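Local coordinates for protein putative amidohydrolase (Unidentified, PDB 3MKV) that is a binuclear zinc prolidase of the amidohydrolase superfamily, probably hydrolysing dipeptides that end in proline, at residues 61-66 with 321-326; 103-108 with 125-130. All blocks are in the same frame, centred on the assembly; numbering follows the deposited sequence.

Contact 1 (61-66 with 321-326). With ZN (zinc ion), chain I.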
ATOM      1  N   LEU A  61     -42.123  26.148  -8.068  1.00 49.68           N
ATOM      2  CA  LEU A  61     -41.564  26.307  -6.732  1.00 48.60           C
ATOM      3  C   LEU A  61     -40.137  25.759  -6.699  1.00 52.23           C
ATOM      4  O   LEU A  61     -39.800  24.845  -7.456  1.00 49.43           O
ATOM      5  CB  LEU A  61     -42.411  25.575  -5.705  1.00 46.71           C
ATOM      6  CG  LEU A  61     -43.897  25.892  -5.625  1.00 46.39           C
ATOM      7  CD1 LEU A  61     -44.606  24.729  -4.951  1.00 51.96           C
ATOM      8  CD2 LEU A  61     -44.118  27.167  -4.841  1.00 49.32           C
ATOM      9  N   ILE A  62     -39.317  26.319  -5.811  1.00 54.73           N
ATOM     10  CA  ILE A  62     -37.914  25.932  -5.667  1.00 48.04           C
ATOM     11  C   ILE A  62     -37.613  25.506  -4.227  1.00 49.19           C
ATOM     12  O   ILE A  62     -37.891  26.244  -3.290  1.00 51.40           O
ATOM     13  CB  ILE A  62     -36.988  27.112  -6.068  1.00 52.83           C
ATOM     14  CG1 ILE A  62     -37.379  27.640  -7.458  1.00 41.50           C
ATOM     15  CG2 ILE A  62     -35.511  26.707  -6.001  1.00 51.23           C
ATOM     16  CD1 ILE A  62     -36.470  28.734  -7.999  1.00 34.94           C
ATOM     17  N   ASP A  63     -37.059  24.311  -4.047  1.00 50.56           N
ATOM     18  CA  ASP A  63     -36.597  23.891  -2.717  1.00 50.30           C
ATOM     19  C   ASP A  63     -35.068  23.811  -2.656  1.00 52.55           C
ATOM     20  O   ASP A  63     -34.432  23.059  -3.413  1.00 42.38           O
ATOM     21  CB  ASP A  63     -37.233  22.567  -2.280  1.00 45.59           C
ATOM     22  CG  ASP A  63     -36.893  22.210  -0.847  1.00 49.33           C
ATOM     23  OD1 ASP A  63     -35.838  22.660  -0.350  1.00 48.88           O
ATOM     24  OD2 ASP A  63     -37.672  21.472  -0.209  1.00 49.13           O
ATOM     25  N   LEU A  64     -34.491  24.595  -1.741  1.00 52.93           N
ATOM     26  CA  LEU A  64     -33.049  24.829  -1.708  1.00 49.03           C
ATOM     27  C   LEU A  64     -32.293  23.820  -0.862  1.00 47.63           C
ATOM     28  O   LEU A  64     -31.068  23.887  -0.756  1.00 50.95           O
ATOM     29  CB  LEU A  64     -32.747  26.242  -1.202  1.00 50.33           C
ATOM     30  CG  LEU A  64     -32.932  27.415  -2.159  1.00 50.62           C
ATOM     31  CD1 LEU A  64     -32.513  28.730  -1.479  1.00 31.42           C
ATOM     32  CD2 LEU A  64     -32.130  27.185  -3.439  1.00 45.70           C
ATOM     33  N   HIS A  65     -33.009  22.883  -0.258  1.00 46.56           N
ATOM     34  CA  HIS A  65     -32.354  21.905   0.608  1.00 46.15           C
ATOM     35  C   HIS A  65     -33.083  20.569   0.650  1.00 46.51           C
ATOM     36  O   HIS A  65     -33.899  20.321   1.519  1.00 53.79           O
ATOM     37  CB  HIS A  65     -32.172  22.458   2.030  1.00 42.19           C
ATOM     38  CG  HIS A  65     -31.153  21.718   2.834  1.00 42.39           C
ATOM     39  ND1 HIS A  65     -30.037  22.327   3.367  1.00 49.40           N
ATOM     40  CD2 HIS A  65     -31.067  20.412   3.179  1.00 44.44           C
ATOM     41  CE1 HIS A  65     -29.310  21.429   4.007  1.00 43.87           C
ATOM     42  NE2 HIS A  65     -29.913  20.258   3.907  1.00 37.31           N
ATOM     43  N   VAL A  66     -32.775  19.701  -0.296  1.00 50.80           N
ATOM     44  CA  VAL A  66     -33.311  18.353  -0.261  1.00 47.84           C
ATOM     45  C   VAL A  66     -32.166  17.356  -0.304  1.00 46.15           C
ATOM     46  O   VAL A  66     -31.037  17.697  -0.656  1.00 45.25           O
ATOM     47  CB  VAL A  66     -34.296  18.075  -1.450  1.00 47.67           C
ATOM     48  CG1 VAL A  66     -35.444  19.062  -1.437  1.00 40.09           C
ATOM     49  CG2 VAL A  66     -33.572  18.150  -2.779  1.00 42.18           C
ATOM     50  N   MET A 321     -34.048  35.111   3.193  1.00 51.49           N
ATOM     51  CA  MET A 321     -34.355  33.717   3.512  1.00 53.66           C
ATOM     52  C   MET A 321     -34.825  32.933   2.291  1.00 59.37           C
ATOM     53  O   MET A 321     -35.625  33.421   1.498  1.00 61.96           O
ATOM     54  CB  MET A 321     -35.417  33.637   4.609  1.00 50.04           C
ATOM     55  CG  MET A 321     -34.878  33.926   5.993  1.00 58.28           C
ATOM     56  SD  MET A 321     -36.091  33.690   7.296  1.00 52.75           S
ATOM     57  CE  MET A 321     -36.982  35.242   7.213  1.00 64.74           C
ATOM     58  N   GLY A 322     -34.319  31.710   2.144  1.00 60.10           N
ATOM     59  CA  GLY A 322     -34.730  30.839   1.051  1.00 53.79           C
ATOM     60  C   GLY A 322     -35.640  29.760   1.589  1.00 54.64           C
ATOM     61  O   GLY A 322     -35.864  29.671   2.784  1.00 60.84           O
ATOM     62  N   PHE A 323     -36.165  28.922   0.710  1.00 59.33           N
ATOM     63  CA  PHE A 323     -37.087  27.873   1.135  1.00 53.73           C
ATOM     64  C   PHE A 323     -36.380  26.516   1.129  1.00 54.69           C
ATOM     65  O   PHE A 323     -35.699  26.158   0.162  1.00 54.52           O
ATOM     66  CB  PHE A 323     -38.309  27.875   0.211  1.00 54.72           C
ATOM     67  CG  PHE A 323     -39.314  26.793   0.498  1.00 50.49           C
ATOM     68  CD1 PHE A 323     -40.489  27.080   1.175  1.00 57.55           C
ATOM     69  CD2 PHE A 323     -39.108  25.495   0.048  1.00 53.89           C
ATOM     70  CE1 PHE A 323     -41.437  26.083   1.423  1.00 53.48           C
ATOM     71  CE2 PHE A 323     -40.049  24.497   0.291  1.00 55.74           C
ATOM     72  CZ  PHE A 323     -41.214  24.796   0.982  1.00 53.91           C
ATOM     73  N   GLY A 324     -36.520  25.771   2.218  1.00 49.26           N
ATOM     74  CA  GLY A 324     -35.917  24.456   2.294  1.00 49.15           C
ATOM     75  C   GLY A 324     -36.682  23.529   3.207  1.00 50.20           C
ATOM     76  O   GLY A 324     -37.453  23.980   4.056  1.00 55.09           O
ATOM     77  N   THR A 325     -36.449  22.229   3.052  1.00 50.86           N
ATOM     78  CA  THR A 325     -37.203  21.233   3.796  1.00 49.59           C
ATOM     79  C   THR A 325     -36.315  20.245   4.562  1.00 52.26           C
ATOM     80  O   THR A 325     -36.542  20.008   5.754  1.00 53.80           O
ATOM     81  CB  THR A 325     -38.227  20.483   2.880  1.00 53.29           C
ATOM     82  OG1 THR A 325     -37.541  19.846   1.793  1.00 54.52           O
ATOM     83  CG2 THR A 325     -39.278  21.461   2.311  1.00 43.19           C
ATOM     84  N   ASP A 326     -35.327  19.661   3.877  1.00 48.95           N
ATOM     85  CA  ASP A 326     -34.357  18.742   4.502  1.00 46.48           C
ATOM     86  C   ASP A 326     -34.998  17.499   5.125  1.00 49.30           C
ATOM     87  O   ASP A 326     -34.641  17.102   6.235  1.00 53.10           O
ATOM     88  CB  ASP A 326     -33.519  19.473   5.562  1.00 46.40           C
ATOM     89  CG  ASP A 326     -32.297  18.677   6.005  1.00 53.09           C
ATOM     90  OD1 ASP A 326     -31.825  17.811   5.234  1.00 64.39           O
ATOM     91  OD2 ASP A 326     -31.800  18.917   7.129  1.00 55.88           O
TER
HETATM   92 ZN    ZN I 425     -29.565  18.432   4.769  1.00 59.68          ZN
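The side chains of His-65 and Asp-326 run alongside each other to one zinc ion, which NE2 of His-65 binds at 2.0 Å and OD1 of Asp-326 at 2.4 Å. Imidazole and carboxylate planes are turned 59° apart, and CB of Asp-326 packs 3.5 Å from CD2 of His-65. The His-65 side chain runs anti to its own backbone nitrogen (chi1 -162°) and that of Asp-326 does the same, which carries both ligand atoms to the same metal. A backbone hydrogen bond, Asp-326 N to His-65 O at 2.8 Å, ties the two residues together. On the far side of the imidazole, ND1 is hydrogen-bonded to Glu-253, a second-shell carboxylate that would set the rotation of the ring, and His-67 completes the protein ligands of this zinc together with the carboxylated Lys-193.

The carboxylate of Asp-63 is divided between two tasks. OD1 accepts from His-65 N at 2.8 Å, closing an Asx turn at the corner of the chain. OD2 takes the hydroxyl of Thr-325 OG1 at 2.6 Å on its syn side. Gln-335 gives OD2 a further hydrogen bond. Phe-323 turns its ring edge to the Asp-63 carboxylate, CE2 lying 3.9 Å from Asp-63 OD2, while the carbonyl oxygen of Phe-323 receives Leu-64 N at 2.7 Å.

This buried contact joins the first barrel strand, 56-63, and the short strand 65-66 beyond the corner at Leu-64 to the loop between helices 307-317 and 337-343, the layout expected of a TIM-barrel amidohydrolase with metal ligands at the C-terminal strand ends. Phe-323 stacks on Phe-339 of helix 337-343, Leu-64 rests on helix 348-362, and strand 102-107 flanks Asp-63 and Val-66.

Contact 2 (103-108 with 125-130)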
ATOM      1  N   THR A 103     -40.338  22.549  -9.217  1.00 50.21           N
ATOM      2  CA  THR A 103     -39.795  22.395 -10.553  1.00 49.76           C
ATOM      3  C   THR A 103     -38.278  22.488 -10.541  1.00 52.16           C
ATOM      4  O   THR A 103     -37.613  22.074 -11.490  1.00 49.09           O
ATOM      5  CB  THR A 103     -40.423  23.392 -11.563  1.00 45.36           C
ATOM      6  OG1 THR A 103     -40.437  24.710 -11.010  1.00 56.27           O
ATOM      7  CG2 THR A 103     -41.848  22.992 -11.880  1.00 46.74           C
ATOM      8  N   THR A 104     -37.737  23.033  -9.456  1.00 52.06           N
ATOM      9  CA  THR A 104     -36.295  23.030  -9.253  1.00 51.38           C
ATOM     10  C   THR A 104     -36.003  22.700  -7.796  1.00 50.69           C
ATOM     11  O   THR A 104     -36.744  23.114  -6.899  1.00 48.99           O
ATOM     12  CB  THR A 104     -35.636  24.385  -9.598  1.00 50.84           C
ATOM     13  OG1 THR A 104     -35.816  24.679 -10.987  1.00 37.90           O
ATOM     14  CG2 THR A 104     -34.140  24.338  -9.302  1.00 48.41           C
ATOM     15  N   VAL A 105     -34.937  21.938  -7.565  1.00 45.86           N
ATOM     16  CA  VAL A 105     -34.435  21.748  -6.211  1.00 46.68           C
ATOM     17  C   VAL A 105     -32.914  21.857  -6.129  1.00 48.81           C
ATOM     18  O   VAL A 105     -32.195  21.556  -7.090  1.00 46.15           O
ATOM     19  CB  VAL A 105     -34.882  20.411  -5.617  1.00 48.90           C
ATOM     20  CG1 VAL A 105     -36.403  20.411  -5.388  1.00 41.58           C
ATOM     21  CG2 VAL A 105     -34.430  19.244  -6.525  1.00 51.18           C
ATOM     22  N   ARG A 106     -32.428  22.304  -4.976  1.00 51.39           N
ATOM     23  CA  ARG A 106     -31.000  22.260  -4.701  1.00 46.36           C
ATOM     24  C   ARG A 106     -30.766  21.108  -3.755  1.00 49.80           C
ATOM     25  O   ARG A 106     -31.287  21.088  -2.634  1.00 47.00           O
ATOM     26  CB  ARG A 106     -30.502  23.566  -4.084  1.00 48.14           C
ATOM     27  CG  ARG A 106     -28.984  23.682  -4.034  1.00 38.70           C
ATOM     28  CD  ARG A 106     -28.562  24.986  -3.402  1.00 43.25           C
ATOM     29  NE  ARG A 106     -28.994  25.067  -2.007  1.00 42.92           N
ATOM     30  CZ  ARG A 106     -28.535  25.963  -1.144  1.00 42.53           C
ATOM     31  NH1 ARG A 106     -27.623  26.836  -1.536  1.00 44.12           N
ATOM     32  NH2 ARG A 106     -28.981  25.980   0.106  1.00 47.03           N
ATOM     33  N   ASP A 107     -30.000  20.127  -4.219  1.00 53.62           N
ATOM     34  CA  ASP A 107     -29.697  18.986  -3.380  1.00 53.20           C
ATOM     35  C   ASP A 107     -28.476  19.296  -2.521  1.00 51.54           C
ATOM     36  O   ASP A 107     -27.426  19.704  -3.027  1.00 49.56           O
ATOM     37  CB  ASP A 107     -29.507  17.712  -4.203  1.00 51.34           C
ATOM     38  CG  ASP A 107     -29.259  16.501  -3.332  1.00 57.52           C
ATOM     39  OD1 ASP A 107     -28.136  16.365  -2.802  1.00 67.22           O
ATOM     40  OD2 ASP A 107     -30.185  15.690  -3.163  1.00 61.51           O
ATOM     41  N   ALA A 108     -28.636  19.110  -1.216  1.00 49.32           N
ATOM     42  CA  ALA A 108     -27.663  19.571  -0.248  1.00 49.55           C
ATOM     43  C   ALA A 108     -26.620  18.509   0.101  1.00 53.07           C
ATOM     44  O   ALA A 108     -25.754  18.740   0.936  1.00 57.96           O
ATOM     45  CB  ALA A 108     -28.380  20.063   1.006  1.00 51.95           C
ATOM     46  N   GLU A 125     -38.292  11.405 -14.473  1.00 55.87           N
ATOM     47  CA  GLU A 125     -38.981  12.675 -14.279  1.00 59.01           C
ATOM     48  C   GLU A 125     -38.733  13.201 -12.876  1.00 57.92           C
ATOM     49  O   GLU A 125     -38.785  12.450 -11.900  1.00 58.66           O
ATOM     50  CB  GLU A 125     -40.487  12.526 -14.488  1.00 61.91           C
ATOM     51  CG  GLU A 125     -40.919  12.328 -15.926  1.00 78.75           C
ATOM     52  CD  GLU A 125     -42.390  11.974 -16.021  1.00 94.60           C
ATOM     53  OE1 GLU A 125     -43.000  11.707 -14.963  1.00 97.44           O
ATOM     54  OE2 GLU A 125     -42.937  11.965 -17.145  1.00102.41           O
ATOM     55  N   GLY A 126     -38.465  14.494 -12.776  1.00 52.86           N
ATOM     56  CA  GLY A 126     -38.287  15.107 -11.479  1.00 51.60           C
ATOM     57  C   GLY A 126     -37.951  16.570 -11.599  1.00 51.50           C
ATOM     58  O   GLY A 126     -37.953  17.136 -12.692  1.00 51.08           O
ATOM     59  N   PRO A 127     -37.644  17.196 -10.464  1.00 50.27           N
ATOM     60  CA  PRO A 127     -37.276  18.598 -10.484  1.00 48.08           C
ATOM     61  C   PRO A 127     -35.940  18.770 -11.208  1.00 46.84           C
ATOM     62  O   PRO A 127     -35.123  17.857 -11.223  1.00 49.29           O
ATOM     63  CB  PRO A 127     -37.108  18.943  -9.001  1.00 46.54           C
ATOM     64  CG  PRO A 127     -37.695  17.805  -8.238  1.00 52.96           C
ATOM     65  CD  PRO A 127     -37.590  16.608  -9.118  1.00 51.08           C
ATOM     66  N   ARG A 128     -35.732  19.926 -11.817  1.00 46.69           N
ATOM     67  CA  ARG A 128     -34.422  20.301 -12.286  1.00 46.83           C
ATOM     68  C   ARG A 128     -33.514  20.270 -11.069  1.00 47.18           C
ATOM     69  O   ARG A 128     -33.905  20.715  -9.986  1.00 45.91           O
ATOM     70  CB  ARG A 128     -34.468  21.701 -12.893  1.00 45.81           C
ATOM     71  CG  ARG A 128     -33.112  22.298 -13.162  1.00 53.28           C
ATOM     72  CD  ARG A 128     -33.243  23.704 -13.703  1.00 63.55           C
ATOM     73  NE  ARG A 128     -34.096  23.770 -14.887  1.00 59.97           N
ATOM     74  CZ  ARG A 128     -35.404  23.997 -14.849  1.00 55.66           C
ATOM     75  NH1 ARG A 128     -36.008  24.171 -13.682  1.00 50.43           N
ATOM     76  NH2 ARG A 128     -36.104  24.054 -15.977  1.00 52.04           N
ATOM     77  N   LEU A 129     -32.311  19.725 -11.232  1.00 50.45           N
ATOM     78  CA  LEU A 129     -31.447  19.442 -10.077  1.00 44.18           C
ATOM     79  C   LEU A 129     -30.215  20.320 -10.026  1.00 40.59           C
ATOM     80  O   LEU A 129     -29.435  20.366 -10.970  1.00 48.59           O
ATOM     81  CB  LEU A 129     -31.015  17.977 -10.071  1.00 45.79           C
ATOM     82  CG  LEU A 129     -32.029  16.869  -9.767  1.00 45.32           C
ATOM     83  CD1 LEU A 129     -31.291  15.543  -9.626  1.00 33.48           C
ATOM     84  CD2 LEU A 129     -32.810  17.160  -8.498  1.00 43.10           C
ATOM     85  N   PHE A 130     -30.043  21.021  -8.917  1.00 42.26           N
ATOM     86  CA  PHE A 130     -28.782  21.699  -8.634  1.00 42.62           C
ATOM     87  C   PHE A 130     -28.094  20.935  -7.510  1.00 46.40           C
ATOM     88  O   PHE A 130     -28.474  21.055  -6.337  1.00 43.89           O
ATOM     89  CB  PHE A 130     -29.018  23.147  -8.219  1.00 44.85           C
ATOM     90  CG  PHE A 130     -29.273  24.073  -9.373  1.00 49.32           C
ATOM     91  CD1 PHE A 130     -30.510  24.096 -10.005  1.00 49.03           C
ATOM     92  CD2 PHE A 130     -28.284  24.928  -9.816  1.00 39.64           C
ATOM     93  CE1 PHE A 130     -30.752  24.950 -11.055  1.00 47.95           C
ATOM     94  CE2 PHE A 130     -28.519  25.787 -10.880  1.00 47.99           C
ATOM     95  CZ  PHE A 130     -29.755  25.800 -11.500  1.00 42.08           C
TER
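Thr-104 OG1 receives Arg-128 NH1 at 2.7 Å, at the edge of the guanidinium and only 8° from its plane, although the N-H approach is bent (134°). The arginine chain bends at chi3 (-55°), and NH1 reaches the hydroxyl of Thr-104. The same NH1 forms a salt bridge with Asp-379, and NH2 one with Asp-407, so the buried cation is held by two carboxylates besides the hydroxyl. The methyl of Thr-104 turns the other way, its CG2 lying 3.7 Å from CD1 of the Phe-130 ring.

Beneath these side chains the backbones pair as parallel strands, with Val-105 both donating to Arg-128 O and accepting from Phe-130 N, and Asp-107 N extending the ladder to Phe-130 O at 2.8 Å. Across the sheet from Thr-104, Val-105 CG2 lies alongside Leu-129 CD2 and also meets Pro-127 CB at 3.7 Å.

Strands 102-107 and 128-131, linked by helix 113-120, form a beta-alpha-beta unit of the barrel. Leu-129 touches Phe-115 of that helix, Pro-127 lies against helix 83-99, and strand 56-63 pairs with the other edge of 102-107.

How the contacts relate
From the N terminus, the chain first lays down 61-66, then passes through helix 83-99 to 103-108. Contact 2 closes a short loop at 125-130, around helix 113-120. Contact 1 closes much later, when 321-326 returns to 61-66, so contact 2 is nested inside its loop. Strands 56-63 and 102-107 are neighbours in one sheet, and the two contacts, with centres about 10 Å apart, touch through them: Asp-63 O probably accepts from Arg-106 N, and Leu-64 O from Arg-106 NE. Arg-106 also forms a salt bridge with Glu-253, the partner of His-65. Contact 1 thus joins early and late parts of the barrel at the zinc, while contact 2 extends the sheet by one more parallel strand.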